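Local coordinates for protein hydroxylase (Rhodococcus sp., PDB 2OR0) that is a putative flavin-dependent hydroxylase of the acyl-CoA dehydrogenase family, probably inserting one atom of molecular oxygen into a substrate with reduced flavin as donor, at residues T127-A139 / S155-M169. Residues are numbered along the deposited sequence; the frame is centred on the assembly and turned at random.
Sequences TWMASPYAPMGVA and SSGTDHCQWAFLGAM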
# COMPACT_ATOMS: atom_id res chain seq x y z
N THR A 127 -6.93 16.32 -3.53
CA THR A 127 -6.09 16.03 -4.69
C THR A 127 -5.21 14.84 -4.34
O THR A 127 -4.53 14.86 -3.30
CB THR A 127 -5.21 17.26 -5.05
OG1 THR A 127 -6.06 18.36 -5.38
CG2 THR A 127 -4.31 16.97 -6.24
N TRP A 128 -5.22 13.82 -5.20
CA TRP A 128 -4.44 12.59 -4.99
C TRP A 128 -3.15 12.55 -5.80
O TRP A 128 -3.08 13.07 -6.92
CB TRP A 128 -5.25 11.35 -5.36
CG TRP A 128 -6.47 11.10 -4.54
CD1 TRP A 128 -6.87 11.79 -3.42
CD2 TRP A 128 -7.44 10.07 -4.75
NE1 TRP A 128 -8.05 11.26 -2.94
CE2 TRP A 128 -8.42 10.20 -3.74
CE3 TRP A 128 -7.58 9.04 -5.71
CZ2 TRP A 128 -9.54 9.33 -3.64
CZ3 TRP A 128 -8.69 8.19 -5.62
CH2 TRP A 128 -9.65 8.34 -4.59
N MSE A 129 -2.14 11.89 -5.21
CA MSE A 129 -0.91 11.56 -5.90
C MSE A 129 -0.85 10.06 -6.21
O MSE A 129 -1.21 9.23 -5.36
CB MSE A 129 0.31 11.95 -5.06
CG MSE A 129 0.45 13.43 -4.77
SE MSE A 129 1.64 13.64 -3.27
CE MSE A 129 0.16 13.61 -1.97
N ALA A 130 -0.35 9.75 -7.41
CA ALA A 130 -0.05 8.38 -7.86
C ALA A 130 1.42 8.07 -7.65
O ALA A 130 2.25 8.97 -7.51
CB ALA A 130 -0.42 8.20 -9.36
N SER A 131 1.72 6.78 -7.59
CA SER A 131 3.05 6.20 -7.49
C SER A 131 3.50 5.75 -8.90
O SER A 131 2.83 6.04 -9.90
CB SER A 131 2.99 4.98 -6.54
OG SER A 131 2.11 3.96 -7.05
N PRO A 132 4.55 4.92 -8.98
CA PRO A 132 5.46 4.24 -8.04
C PRO A 132 6.75 4.93 -7.65
O PRO A 132 7.31 5.72 -8.43
CB PRO A 132 5.81 2.96 -8.79
CG PRO A 132 5.94 3.46 -10.22
CD PRO A 132 4.85 4.52 -10.38
N TYR A 133 7.25 4.57 -6.47
CA TYR A 133 8.58 4.98 -6.03
C TYR A 133 9.73 4.25 -6.72
O TYR A 133 10.86 4.69 -6.58
CB TYR A 133 8.72 4.73 -4.53
CG TYR A 133 7.86 5.64 -3.69
CD1 TYR A 133 8.09 7.01 -3.66
CD2 TYR A 133 6.81 5.12 -2.92
CE1 TYR A 133 7.31 7.84 -2.87
CE2 TYR A 133 6.02 5.96 -2.11
CZ TYR A 133 6.28 7.33 -2.09
OH TYR A 133 5.50 8.18 -1.31
N ALA A 134 9.45 3.15 -7.43
CA ALA A 134 10.52 2.43 -8.15
C ALA A 134 11.31 3.43 -9.00
O ALA A 134 10.72 4.24 -9.70
CB ALA A 134 9.96 1.30 -9.02
N PRO A 135 12.65 3.40 -8.90
CA PRO A 135 13.49 4.40 -9.55
C PRO A 135 13.68 4.11 -11.05
O PRO A 135 14.83 3.94 -11.52
CB PRO A 135 14.80 4.27 -8.80
CG PRO A 135 14.86 2.84 -8.43
CD PRO A 135 13.44 2.42 -8.13
N MSE A 136 12.56 4.10 -11.77
CA MSE A 136 12.51 3.70 -13.18
C MSE A 136 12.88 4.82 -14.15
O MSE A 136 12.94 4.61 -15.36
CB MSE A 136 11.13 3.13 -13.52
CG MSE A 136 10.92 1.68 -13.07
SE MSE A 136 12.53 0.62 -13.38
CE MSE A 136 13.12 0.44 -11.51
N GLY A 137 13.13 6.01 -13.63
CA GLY A 137 13.42 7.15 -14.50
C GLY A 137 14.81 7.70 -14.36
O GLY A 137 15.58 7.27 -13.50
N VAL A 138 15.14 8.66 -15.24
CA VAL A 138 16.44 9.34 -15.20
C VAL A 138 16.20 10.85 -15.08
O VAL A 138 15.53 11.45 -15.91
CB VAL A 138 17.34 9.00 -16.43
CG1 VAL A 138 18.66 9.80 -16.39
CG2 VAL A 138 17.63 7.48 -16.49
N ALA A 139 16.75 11.43 -14.00
CA ALA A 139 16.68 12.86 -13.74
C ALA A 139 18.04 13.51 -14.11
O ALA A 139 19.06 13.21 -13.49
CB ALA A 139 16.32 13.13 -12.24
N SER A 155 1.33 2.01 -11.54
CA SER A 155 0.87 3.28 -10.98
C SER A 155 -0.58 3.16 -10.49
O SER A 155 -1.51 3.51 -11.20
CB SER A 155 1.01 4.42 -12.01
OG SER A 155 0.64 5.68 -11.45
N SER A 156 -0.77 2.67 -9.26
CA SER A 156 -2.11 2.31 -8.76
C SER A 156 -3.02 3.52 -8.65
O SER A 156 -2.60 4.55 -8.14
CB SER A 156 -2.01 1.63 -7.38
OG SER A 156 -1.19 0.48 -7.46
N GLY A 157 -4.28 3.39 -9.10
CA GLY A 157 -5.27 4.46 -8.97
C GLY A 157 -5.00 5.69 -9.84
O GLY A 157 -5.63 6.72 -9.66
N THR A 158 -4.08 5.55 -10.80
CA THR A 158 -3.51 6.70 -11.52
C THR A 158 -4.51 7.58 -12.28
O THR A 158 -4.33 8.81 -12.33
CB THR A 158 -2.31 6.26 -12.42
OG1 THR A 158 -1.45 7.38 -12.65
CG2 THR A 158 -2.75 5.66 -13.76
N ASP A 159 -5.57 6.98 -12.83
CA ASP A 159 -6.63 7.73 -13.51
C ASP A 159 -7.32 8.74 -12.60
O ASP A 159 -7.98 9.67 -13.08
CB ASP A 159 -7.70 6.79 -14.08
CG ASP A 159 -7.16 5.90 -15.21
OD1 ASP A 159 -6.68 6.46 -16.22
OD2 ASP A 159 -7.20 4.66 -15.08
N HIS A 160 -7.17 8.55 -11.29
CA HIS A 160 -7.89 9.38 -10.31
C HIS A 160 -6.95 10.35 -9.58
O HIS A 160 -7.36 11.05 -8.65
CB HIS A 160 -8.64 8.47 -9.34
CG HIS A 160 -9.70 7.64 -10.00
ND1 HIS A 160 -10.89 8.18 -10.46
CD2 HIS A 160 -9.74 6.32 -10.31
CE1 HIS A 160 -11.62 7.22 -11.00
NE2 HIS A 160 -10.95 6.08 -10.92
N CYS A 161 -5.70 10.38 -10.04
CA CYS A 161 -4.67 11.22 -9.44
C CYS A 161 -4.30 12.37 -10.39
O CYS A 161 -4.35 12.22 -11.62
CB CYS A 161 -3.44 10.38 -9.12
SG CYS A 161 -3.75 9.04 -7.90
N GLN A 162 -3.92 13.50 -9.80
CA GLN A 162 -3.57 14.70 -10.55
C GLN A 162 -2.09 15.05 -10.44
O GLN A 162 -1.62 15.98 -11.08
CB GLN A 162 -4.47 15.88 -10.14
CG GLN A 162 -5.90 15.80 -10.75
CD GLN A 162 -5.90 15.67 -12.29
OE1 GLN A 162 -5.28 16.48 -13.01
NE2 GLN A 162 -6.61 14.66 -12.80
N TRP A 163 -1.36 14.28 -9.64
CA TRP A 163 0.08 14.40 -9.50
C TRP A 163 0.67 12.99 -9.36
O TRP A 163 -0.06 12.05 -9.02
CB TRP A 163 0.45 15.22 -8.25
CG TRP A 163 0.03 16.68 -8.29
CD1 TRP A 163 -1.23 17.18 -8.11
CD2 TRP A 163 0.87 17.81 -8.53
NE1 TRP A 163 -1.23 18.55 -8.22
CE2 TRP A 163 0.05 18.96 -8.49
CE3 TRP A 163 2.24 17.96 -8.79
CZ2 TRP A 163 0.56 20.26 -8.69
CZ3 TRP A 163 2.75 19.24 -8.97
CH2 TRP A 163 1.91 20.37 -8.92
N ALA A 164 1.97 12.85 -9.60
CA ALA A 164 2.64 11.57 -9.38
C ALA A 164 3.87 11.80 -8.57
O ALA A 164 4.54 12.81 -8.74
CB ALA A 164 3.02 10.92 -10.69
N PHE A 165 4.16 10.84 -7.69
CA PHE A 165 5.35 10.79 -6.88
C PHE A 165 6.20 9.65 -7.44
O PHE A 165 5.83 8.49 -7.30
CB PHE A 165 4.91 10.40 -5.46
CG PHE A 165 5.61 11.15 -4.37
CD1 PHE A 165 4.93 11.43 -3.16
CD2 PHE A 165 6.93 11.57 -4.50
CE1 PHE A 165 5.57 12.13 -2.13
CE2 PHE A 165 7.56 12.28 -3.45
CZ PHE A 165 6.87 12.55 -2.28
N LEU A 166 7.33 9.94 -8.08
CA LEU A 166 8.06 8.88 -8.79
C LEU A 166 9.49 8.77 -8.35
O LEU A 166 10.07 9.78 -7.95
CB LEU A 166 8.03 9.14 -10.31
CG LEU A 166 6.66 9.37 -10.95
CD1 LEU A 166 6.81 10.03 -12.35
CD2 LEU A 166 5.86 8.03 -10.98
N GLY A 167 10.07 7.58 -8.46
CA GLY A 167 11.50 7.42 -8.20
C GLY A 167 12.32 7.67 -9.45
O GLY A 167 11.86 7.40 -10.57
N ALA A 168 13.53 8.17 -9.29
CA ALA A 168 14.43 8.36 -10.41
C ALA A 168 15.86 8.28 -9.96
O ALA A 168 16.19 8.66 -8.82
CB ALA A 168 14.16 9.70 -11.08
N MSE A 169 16.72 7.78 -10.83
CA MSE A 169 18.17 7.88 -10.62
C MSE A 169 18.66 9.20 -11.21
O MSE A 169 18.08 9.71 -12.16
CB MSE A 169 18.91 6.72 -11.27
CG MSE A 169 18.40 5.33 -10.90
SE MSE A 169 18.49 4.96 -8.97
CE MSE A 169 20.42 4.93 -8.69
O HOH W 1 -6.89 13.78 -7.74
O HOH W 2 -0.29 5.14 -6.84
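Strand 163-169 holds A130 at N and O along one edge: A130 N donates to W163 O at 2.8 Å, and A130 O accepts from F165 N close to the C=O axis. The 131-136 loop has a weak G167 N to P132 O bond and the S155 OG bond, and lies against G167, where a CB would run into Y133 O. Regular pairing returns with M169 N to G137 O and A139 N to M169 O, the latter 2.8 Å and 178°.

A130 CB packs between S155 OG and C161 SG. S155 OG, anti to the backbone N (chi1 -176°), donates to S131 O at 2.7 Å, tilted from the carbonyl plane. An alanine at S155 would remove this donor and is likely to leave S131 O, the carbonyl of the cis peptide to P132, without its hydroxyl partner. A water joins S131 N to S156 O.

The F165 ring has Y133 CE1 over one face, 4.0 Å from F165 CG, planes at 52°. M129 SE approaches it obliquely, 4.0 Å from F165 CD1, a Met-aromatic contact. W128 and H160 side chains run side by side, W128 CZ3 3.7 Å from H160 CB, and R58 makes a cation-pi contact with W128.

Further out, L212 of strand 210-214 packs on S155, T158 and A164. Strands 129-130 and 137-142 pair in parallel with 163-170, within the mixed beta-sheet domain characteristic of the acyl-CoA dehydrogenase fold.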